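Local coordinates for thrombomodulin (Homo sapiens, PDB 1DX5), which acts as the endothelial receptor that serves thrombin as a cofactor for activating protein C, here as its EGF-like domains 4 to 6, at residues Ile70-Asp73 with Cys77-Ile80; Gln15-Asp20 with Leu25-Glu30; Ile80-Asn85 with Gly98-Ile103. All coordinates share one frame; numbering follows the deposited sequence.

Contact 1 (Ile70-Asp73 with Cys77-Ile80); sequences ILDD and CTDI. With CA (calcium ion), chain N.
Ile70 and Thr78 face each other as an antiparallel hydrogen-bonded pair, with Ile70 N 2.9 Å from Thr78 O and Thr78 N 2.9 Å from Ile70 O; the second bond is almost straight at its hydrogen (176°). The tight part lies on the side of these two residues. There the CG2 methyl of Ile70 sits 3.8 Å from CG1 of Ile80, the two isoleucine side chains crossing at about a right angle, and the Thr78 methyl CG2 rests 3.4 Å from Ile70 O. With its OG1 trans to the backbone N (chi1 -175°), Thr78 keeps that methyl over the neighbouring strand. Another protein chain packs on Ile70 and Thr78 and hydrogen-bonds to Asp72 and Asp73. Between the segments the other side is looser: the side chains of Leu71 and Cys77 do not meet but turn to Ala53 of strand 50-55. Toward the turn the grip thins to Asp72, whose OD2 touches Thr78 CG2 at 3.6 Å. Past the second strand, Asp79 and Ile80 O bind the calcium ion. The two strands form the C-terminal beta hairpin of the fifth EGF-like domain, its second strand tied through Cys77 to Cys65, just before the hairpin.

Contact 2 (Gln15-Asp20 with Leu25-Glu30); sequences QCQPLD and LCVCAE. Unlike the reference sequence in segment 15-20: Asp20 (reference Asn).
Val27 is the side chain on which Gln15 and Gln17 converge, all three standing on one face of a two-stranded antiparallel ladder. Gln17 does most of the touching. Its CG swings beside the backbone N (chi1 -73°) and the chain then runs straight out, carrying it across Val27 at about a right angle: CG lies 3.7 Å from Val27 CG2, and the amide oxygen OE1 reaches CG1 at 3.5 Å. The amide thus spans both valine methyls in a van der Waals contact. Gln15 starts from a similar first torsion but meets Val27 merely through its root, CB to CG2 at 4.0 Å, its extended chain leading elsewhere. On Val27 itself, CG2 occupies the position between the backbone N and the carbonyl carbon, which directs this methyl at both glutamines. Leu19, past the strand end, points toward the partner segment and brushes Leu25 CB with CD1, a light contact at 4.3 Å.

Four backbone bonds set this register, two between Gln15 and Val27 and two between Gln17 and Leu25; that from Leu25 N to Gln17 O is 2.8 Å long but bent at its hydrogen (133°). Cys16 and Cys26, the non-hydrogen-bonded pair between them, send their side chains to the other face and use different rotamers: SG of Cys16 is trans to its N (chi1 -179°), whereas SG of Cys26 lies beside its own. Each reaches a different cystine, Cys16 with Cys7 and Cys26 with Cys12. A cystine-pinned, two-stranded hairpin with a solvent-facing side is the central element of the EGF-like fold, here of the fourth domain.

Contact 3 (Ile80-Asn85 with Gly98-Ile103); sequences IDECEN and GTFECI. With CA (calcium ion), chain N.
Glu82 and Thr99 meet at a calcium ion, which Glu82 OE1 binds at 2.5 Å and the backbone oxygen Thr99 O at a longer 2.8 Å. Ile80 O adds a third ligand at 2.4 Å, and a water at the same distance from the metal lies close to both Glu82 OE2 and Thr99 N. Asp79, Asn95 and Leu96 complete the site. The ligand oxygens crowd together, Glu82 OE1 coming within 3.2 Å of Thr99 O, a closeness that the shared cation makes tolerable.

One layer out, Phe100 backs the carboxylate. Its CD1 lies 3.6 Å from Glu82 CG and equally near CD, the two side chains crossing at about a right angle with carboxylate and ring planes 47° apart. The glutamate chain bends at its second torsion (chi2 94°), which folds OE1 back to the metal while CB and CG remain against the ring. Phe88 also touches Glu82, and Phe100 packs on Cys89 as well.

Further out, Glu82 opens the short helix 82-85, whose N-cap is Asp81: OD1 accepts the N-H of Glu84 at 3.1 Å, from well above the carboxylate plane, and weakly that of Cys83. Cys83, in disulfide linkage with Cys93, brings SG to 4.5 Å from Phe100 CB. On the other segment, strand 100-103 is held by backbone bonds to strands 92-95 and 112-114, which probably helps to hold the Thr99 carbonyl in place. No hydrogen bond joins the two segments directly; the cation bridges them. The anionic Glu82 and Asp79, with the carbonyl dipoles turned inward, probably supply the negative potential that holds the cation, so that calcium would stiffen the start of this calcium-binding sixth EGF-like domain.

In the fold
From the N terminus, contact 2 comes first, closing a short hairpin loop in EGF-like domain 4 by joining 15-20 to 25-30. Contact 1 follows well down the chain, closing the hairpin of 70-73 and 77-80 in domain 5; the centres of these two lie 29 Å apart, on opposite sides of the chain's centre. Contact 3 starts where contact 1 ends, at the shared Ile80, and closes a longer loop through strand 92-95 back to 98-103. Contact 2 stands in series before the others, while contacts 1 and 3 adjoin at Ile80; none nests in or crosses another. Contacts 1 and 3 also meet through the calcium ion and through Asp79 OD1, probably hydrogen-bonded to Gly98 N, which couples domain 5 to domain 6.

Contact 1 (Ile70-Asp73 with Cys77-Ile80)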
loop_
_atom_site.group_PDB
_atom_site.type_symbol
_atom_site.label_atom_id
_atom_site.label_comp_id
_atom_site.label_asym_id
_atom_site.label_seq_id
_atom_site.Cartn_x
_atom_site.Cartn_y
_atom_site.Cartn_z
ATOM N N ILE E 70 -5.429 13.517 -6.217
ATOM C CA ILE E 70 -4.967 12.150 -6.319
ATOM C C ILE E 70 -5.391 11.588 -7.675
ATOM O O ILE E 70 -6.444 11.936 -8.194
ATOM C CB ILE E 70 -5.495 11.295 -5.108
ATOM C CG1 ILE E 70 -4.943 9.863 -5.170
ATOM C CG2 ILE E 70 -7.038 11.297 -5.058
ATOM C CD1 ILE E 70 -5.300 9.021 -3.953
ATOM N N LEU E 71 -4.524 10.783 -8.280
ATOM C CA LEU E 71 -4.796 10.186 -9.586
ATOM C C LEU E 71 -6.041 9.319 -9.529
ATOM O O LEU E 71 -6.250 8.573 -8.568
ATOM C CB LEU E 71 -3.586 9.384 -10.071
ATOM C CG LEU E 71 -3.530 9.020 -11.557
ATOM C CD1 LEU E 71 -3.491 10.301 -12.367
ATOM C CD2 LEU E 71 -2.290 8.150 -11.856
ATOM N N ASP E 72 -6.864 9.428 -10.568
ATOM C CA ASP E 72 -8.127 8.717 -10.657
ATOM C C ASP E 72 -8.214 8.117 -12.056
ATOM O O ASP E 72 -7.294 8.280 -12.858
ATOM C CB ASP E 72 -9.275 9.731 -10.455
ATOM C CG ASP E 72 -10.670 9.042 -10.022
ATOM O OD1 ASP E 72 -10.769 7.798 -9.965
ATOM O OD2 ASP E 72 -11.616 9.788 -9.710
ATOM N N ASP E 73 -9.340 7.463 -12.348
ATOM C CA ASP E 73 -9.581 6.855 -13.653
ATOM C C ASP E 73 -9.437 7.823 -14.816
ATOM O O ASP E 73 -9.851 8.974 -14.727
ATOM C CB ASP E 73 -10.981 6.250 -13.706
ATOM C CG ASP E 73 -11.067 4.861 -12.942
ATOM O OD1 ASP E 73 -10.054 4.140 -12.931
ATOM O OD2 ASP E 73 -12.136 4.550 -12.395
ATOM N N CYS E 77 -6.610 13.891 -12.281
ATOM C CA CYS E 77 -6.330 14.241 -10.902
ATOM C C CYS E 77 -7.626 14.753 -10.299
ATOM O O CYS E 77 -8.207 15.720 -10.787
ATOM C CB CYS E 77 -5.273 15.339 -10.853
ATOM S SG CYS E 77 -3.653 14.832 -11.488
ATOM N N THR E 78 -8.076 14.105 -9.236
ATOM C CA THR E 78 -9.315 14.501 -8.579
ATOM C C THR E 78 -9.022 15.027 -7.161
ATOM O O THR E 78 -8.076 14.591 -6.502
ATOM C CB THR E 78 -10.337 13.332 -8.567
ATOM O OG1 THR E 78 -11.583 13.782 -8.014
ATOM C CG2 THR E 78 -9.827 12.192 -7.732
ATOM N N ASP E 79 -9.814 15.993 -6.717
ATOM C CA ASP E 79 -9.624 16.596 -5.404
ATOM C C ASP E 79 -9.872 15.650 -4.229
ATOM O O ASP E 79 -10.808 14.848 -4.238
ATOM C CB ASP E 79 -10.526 17.826 -5.274
ATOM C CG ASP E 79 -10.418 18.529 -3.828
ATOM O OD1 ASP E 79 -9.307 18.941 -3.420
ATOM O OD2 ASP E 79 -11.456 18.636 -3.157
ATOM N N ILE E 80 -8.980 15.719 -3.247
ATOM C CA ILE E 80 -9.120 14.939 -2.027
ATOM C C ILE E 80 -10.009 15.783 -1.091
ATOM O O ILE E 80 -9.711 16.944 -0.826
ATOM C CB ILE E 80 -7.758 14.702 -1.341
ATOM C CG1 ILE E 80 -6.849 13.882 -2.251
ATOM C CG2 ILE E 80 -7.961 13.938 -0.012
ATOM C CD1 ILE E 80 -5.425 13.710 -1.717
HETATM CA CA CA N . -9.614 19.304 -1.066
HETATM O O HOH W 1 -7.248 18.961 -1.463
#

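Contact 2 (Gln15-Asp20 with Leu25-Glu30)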
loop_
_atom_site.group_PDB
_atom_site.type_symbol
_atom_site.label_atom_id
_atom_site.label_comp_id
_atom_site.label_asym_id
_atom_site.label_seq_id
_atom_site.Cartn_x
_atom_site.Cartn_y
_atom_site.Cartn_z
ATOM N N GLN E 15 8.075 28.634 -21.782
ATOM C CA GLN E 15 8.150 29.860 -22.576
ATOM C C GLN E 15 8.743 31.001 -21.782
ATOM O O GLN E 15 8.880 30.920 -20.557
ATOM C CB GLN E 15 6.776 30.284 -23.093
ATOM C CG GLN E 15 6.250 29.430 -24.255
ATOM C CD GLN E 15 4.742 29.824 -24.653
ATOM O OE1 GLN E 15 4.306 29.322 -25.698
ATOM N NE2 GLN E 15 4.045 30.644 -23.865
ATOM N N CYS E 16 9.040 32.081 -22.492
ATOM C CA CYS E 16 9.620 33.283 -21.912
ATOM C C CYS E 16 8.849 34.485 -22.427
ATOM O O CYS E 16 8.557 34.572 -23.619
ATOM C CB CYS E 16 11.094 33.422 -22.338
ATOM S SG CYS E 16 11.952 34.878 -21.644
ATOM N N GLN E 17 8.491 35.390 -21.520
ATOM C CA GLN E 17 7.784 36.611 -21.876
ATOM C C GLN E 17 8.619 37.782 -21.366
ATOM O O GLN E 17 8.978 37.836 -20.187
ATOM C CB GLN E 17 6.391 36.651 -21.237
ATOM C CG GLN E 17 5.396 35.710 -21.849
ATOM C CD GLN E 17 3.953 35.791 -21.142
ATOM O OE1 GLN E 17 3.933 36.267 -20.009
ATOM N NE2 GLN E 17 2.881 35.333 -21.775
ATOM N N PRO E 18 8.966 38.721 -22.257
ATOM C CA PRO E 18 9.770 39.882 -21.861
ATOM C C PRO E 18 8.992 40.950 -21.094
ATOM O O PRO E 18 7.792 41.165 -21.311
ATOM C CB PRO E 18 10.289 40.408 -23.196
ATOM C CG PRO E 18 9.155 40.114 -24.125
ATOM C CD PRO E 18 8.732 38.710 -23.713
ATOM N N LEU E 19 9.684 41.576 -20.151
ATOM C CA LEU E 19 9.108 42.638 -19.337
ATOM C C LEU E 19 9.742 43.946 -19.786
ATOM O O LEU E 19 9.061 44.838 -20.278
ATOM C CB LEU E 19 9.403 42.382 -17.857
ATOM C CG LEU E 19 8.697 41.204 -17.186
ATOM C CD1 LEU E 19 9.288 40.953 -15.811
ATOM C CD2 LEU E 19 7.226 41.498 -17.067
ATOM N N ASP E 20 11.059 44.035 -19.637
ATOM C CA ASP E 20 11.824 45.222 -20.032
ATOM C C ASP E 20 12.701 44.853 -21.219
ATOM O O ASP E 20 12.437 43.894 -21.942
ATOM C CB ASP E 20 12.765 45.665 -18.897
ATOM C CG ASP E 20 12.003 46.377 -17.692
ATOM O OD1 ASP E 20 11.731 47.592 -17.780
ATOM O OD2 ASP E 20 11.724 45.692 -16.695
ATOM N N LEU E 25 10.359 36.923 -17.908
ATOM C CA LEU E 25 9.696 36.067 -16.972
ATOM C C LEU E 25 9.401 34.745 -17.655
ATOM O O LEU E 25 8.890 34.700 -18.779
ATOM C CB LEU E 25 8.421 36.763 -16.495
ATOM C CG LEU E 25 7.713 36.376 -15.200
ATOM C CD1 LEU E 25 6.978 35.111 -15.451
ATOM C CD2 LEU E 25 8.693 36.239 -14.036
ATOM N N CYS E 26 9.796 33.669 -16.989
ATOM C CA CYS E 26 9.543 32.332 -17.483
ATOM C C CYS E 26 8.095 32.003 -17.126
ATOM O O CYS E 26 7.694 32.139 -15.963
ATOM C CB CYS E 26 10.457 31.329 -16.784
ATOM S SG CYS E 26 12.181 31.353 -17.330
ATOM N N VAL E 27 7.324 31.579 -18.125
ATOM C CA VAL E 27 5.926 31.229 -17.931
ATOM C C VAL E 27 5.641 29.806 -18.400
ATOM O O VAL E 27 6.495 29.134 -19.019
ATOM C CB VAL E 27 4.952 32.254 -18.634
ATOM C CG1 VAL E 27 5.021 33.641 -17.922
ATOM C CG2 VAL E 27 5.337 32.436 -20.098
ATOM N N CYS E 28 4.426 29.357 -18.103
ATOM C CA CYS E 28 4.016 28.017 -18.439
ATOM C C CYS E 28 2.736 27.976 -19.245
ATOM O O CYS E 28 2.136 29.010 -19.536
ATOM C CB CYS E 28 3.862 27.218 -17.148
ATOM S SG CYS E 28 5.336 27.325 -16.096
ATOM N N ALA E 29 2.362 26.769 -19.656
ATOM C CA ALA E 29 1.130 26.553 -20.419
ATOM C C ALA E 29 -0.044 26.712 -19.471
ATOM O O ALA E 29 0.130 26.658 -18.249
ATOM C CB ALA E 29 1.121 25.151 -21.015
ATOM N N GLU E 30 -1.236 26.905 -20.028
ATOM C CA GLU E 30 -2.432 27.052 -19.216
ATOM C C GLU E 30 -2.590 25.767 -18.400
ATOM O O GLU E 30 -2.295 24.682 -18.898
ATOM C CB GLU E 30 -3.657 27.318 -20.096
ATOM C CG GLU E 30 -3.900 26.257 -21.147
#

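Contact 3 (Ile80-Asn85 with Gly98-Ile103)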
loop_
_atom_site.group_PDB
_atom_site.type_symbol
_atom_site.label_atom_id
_atom_site.label_comp_id
_atom_site.label_asym_id
_atom_site.label_seq_id
_atom_site.Cartn_x
_atom_site.Cartn_y
_atom_site.Cartn_z
ATOM N N ILE E 80 -8.980 15.719 -3.247
ATOM C CA ILE E 80 -9.120 14.939 -2.027
ATOM C C ILE E 80 -10.009 15.783 -1.091
ATOM O O ILE E 80 -9.711 16.944 -0.826
ATOM C CB ILE E 80 -7.758 14.702 -1.341
ATOM C CG1 ILE E 80 -6.849 13.882 -2.251
ATOM C CG2 ILE E 80 -7.961 13.938 -0.012
ATOM C CD1 ILE E 80 -5.425 13.710 -1.717
ATOM N N ASP E 81 -11.134 15.222 -0.663
ATOM C CA ASP E 81 -12.047 15.920 0.229
ATOM C C ASP E 81 -11.587 15.591 1.652
ATOM O O ASP E 81 -11.997 14.599 2.243
ATOM C CB ASP E 81 -13.485 15.458 -0.051
ATOM C CG ASP E 81 -14.584 16.285 0.772
ATOM O OD1 ASP E 81 -14.222 16.956 1.754
ATOM O OD2 ASP E 81 -15.777 16.212 0.403
ATOM N N GLU E 82 -10.677 16.409 2.166
ATOM C CA GLU E 82 -10.100 16.215 3.497
ATOM C C GLU E 82 -11.126 16.272 4.618
ATOM O O GLU E 82 -10.965 15.622 5.655
ATOM C CB GLU E 82 -9.008 17.253 3.757
ATOM C CG GLU E 82 -7.765 17.089 2.907
ATOM C CD GLU E 82 -7.780 17.984 1.569
ATOM O OE1 GLU E 82 -8.867 18.452 1.165
ATOM O OE2 GLU E 82 -6.695 18.178 0.971
ATOM N N CYS E 83 -12.198 17.026 4.402
ATOM C CA CYS E 83 -13.230 17.148 5.415
ATOM C C CYS E 83 -14.025 15.853 5.509
ATOM O O CYS E 83 -14.171 15.294 6.595
ATOM C CB CYS E 83 -14.130 18.342 5.118
ATOM S SG CYS E 83 -13.218 19.895 4.897
ATOM N N GLU E 84 -14.498 15.359 4.367
ATOM C CA GLU E 84 -15.259 14.116 4.334
ATOM C C GLU E 84 -14.377 12.934 4.733
ATOM O O GLU E 84 -14.854 11.984 5.345
ATOM C CB GLU E 84 -15.841 13.874 2.939
ATOM C CG GLU E 84 -16.636 12.566 2.828
ATOM C CD GLU E 84 -17.367 12.374 1.399
ATOM O OE1 GLU E 84 -16.686 11.929 0.448
ATOM O OE2 GLU E 84 -18.589 12.665 1.293
ATOM N N ASN E 85 -13.104 12.987 4.344
ATOM C CA ASN E 85 -12.147 11.935 4.656
ATOM C C ASN E 85 -11.900 11.855 6.152
ATOM O O ASN E 85 -11.876 10.766 6.724
ATOM C CB ASN E 85 -10.815 12.193 3.943
ATOM C CG ASN E 85 -9.783 10.967 4.106
ATOM O OD1 ASN E 85 -9.845 10.113 3.233
ATOM N ND2 ASN E 85 -8.957 10.912 5.151
ATOM N N GLY E 98 -7.795 21.336 -3.958
ATOM C CA GLY E 98 -6.352 21.361 -3.737
ATOM C C GLY E 98 -5.898 21.430 -2.295
ATOM O O GLY E 98 -4.758 21.117 -1.988
ATOM N N THR E 99 -6.766 21.901 -1.413
ATOM C CA THR E 99 -6.450 21.986 0.015
ATOM C C THR E 99 -7.765 22.036 0.811
ATOM O O THR E 99 -8.783 21.511 0.362
ATOM C CB THR E 99 -5.525 23.203 0.322
ATOM O OG1 THR E 99 -5.228 23.246 1.722
ATOM C CG2 THR E 99 -6.164 24.525 -0.119
ATOM N N PHE E 100 -7.739 22.619 1.999
ATOM C CA PHE E 100 -8.941 22.718 2.823
ATOM C C PHE E 100 -8.775 23.842 3.837
ATOM O O PHE E 100 -7.651 24.263 4.132
ATOM C CB PHE E 100 -9.195 21.395 3.567
ATOM C CG PHE E 100 -8.092 21.020 4.546
ATOM C CD1 PHE E 100 -6.949 20.342 4.106
ATOM C CD2 PHE E 100 -8.193 21.362 5.897
ATOM C CE1 PHE E 100 -5.929 20.010 4.994
ATOM C CE2 PHE E 100 -7.182 21.038 6.800
ATOM C CZ PHE E 100 -6.045 20.360 6.350
ATOM N N GLU E 101 -9.896 24.363 4.330
ATOM C CA GLU E 101 -9.852 25.409 5.354
ATOM C C GLU E 101 -10.294 24.807 6.690
ATOM O O GLU E 101 -11.342 24.165 6.787
ATOM C CB GLU E 101 -10.753 26.583 5.010
ATOM C CG GLU E 101 -10.528 27.757 5.948
ATOM C CD GLU E 101 -11.727 28.812 5.916
ATOM O OE1 GLU E 101 -12.799 28.488 5.365
ATOM O OE2 GLU E 101 -11.549 29.921 6.453
ATOM N N CYS E 102 -9.468 24.993 7.710
ATOM C CA CYS E 102 -9.763 24.456 9.025
ATOM C C CYS E 102 -9.938 25.611 9.998
ATOM O O CYS E 102 -9.054 26.456 10.143
ATOM C CB CYS E 102 -8.626 23.531 9.477
ATOM S SG CYS E 102 -8.951 22.576 10.995
ATOM N N ILE E 103 -11.135 25.708 10.567
ATOM C CA ILE E 103 -11.427 26.751 11.540
ATOM C C ILE E 103 -11.153 26.185 12.930
ATOM O O ILE E 103 -11.668 25.115 13.293
ATOM C CB ILE E 103 -12.897 27.261 11.454
ATOM C CG1 ILE E 103 -13.105 28.134 10.205
ATOM C CG2 ILE E 103 -13.218 28.108 12.669
ATOM C CD1 ILE E 103 -13.225 27.384 8.926
HETATM CA CA CA N . -9.614 19.304 -1.066
HETATM O O HOH W 1 -7.248 18.961 -1.463
#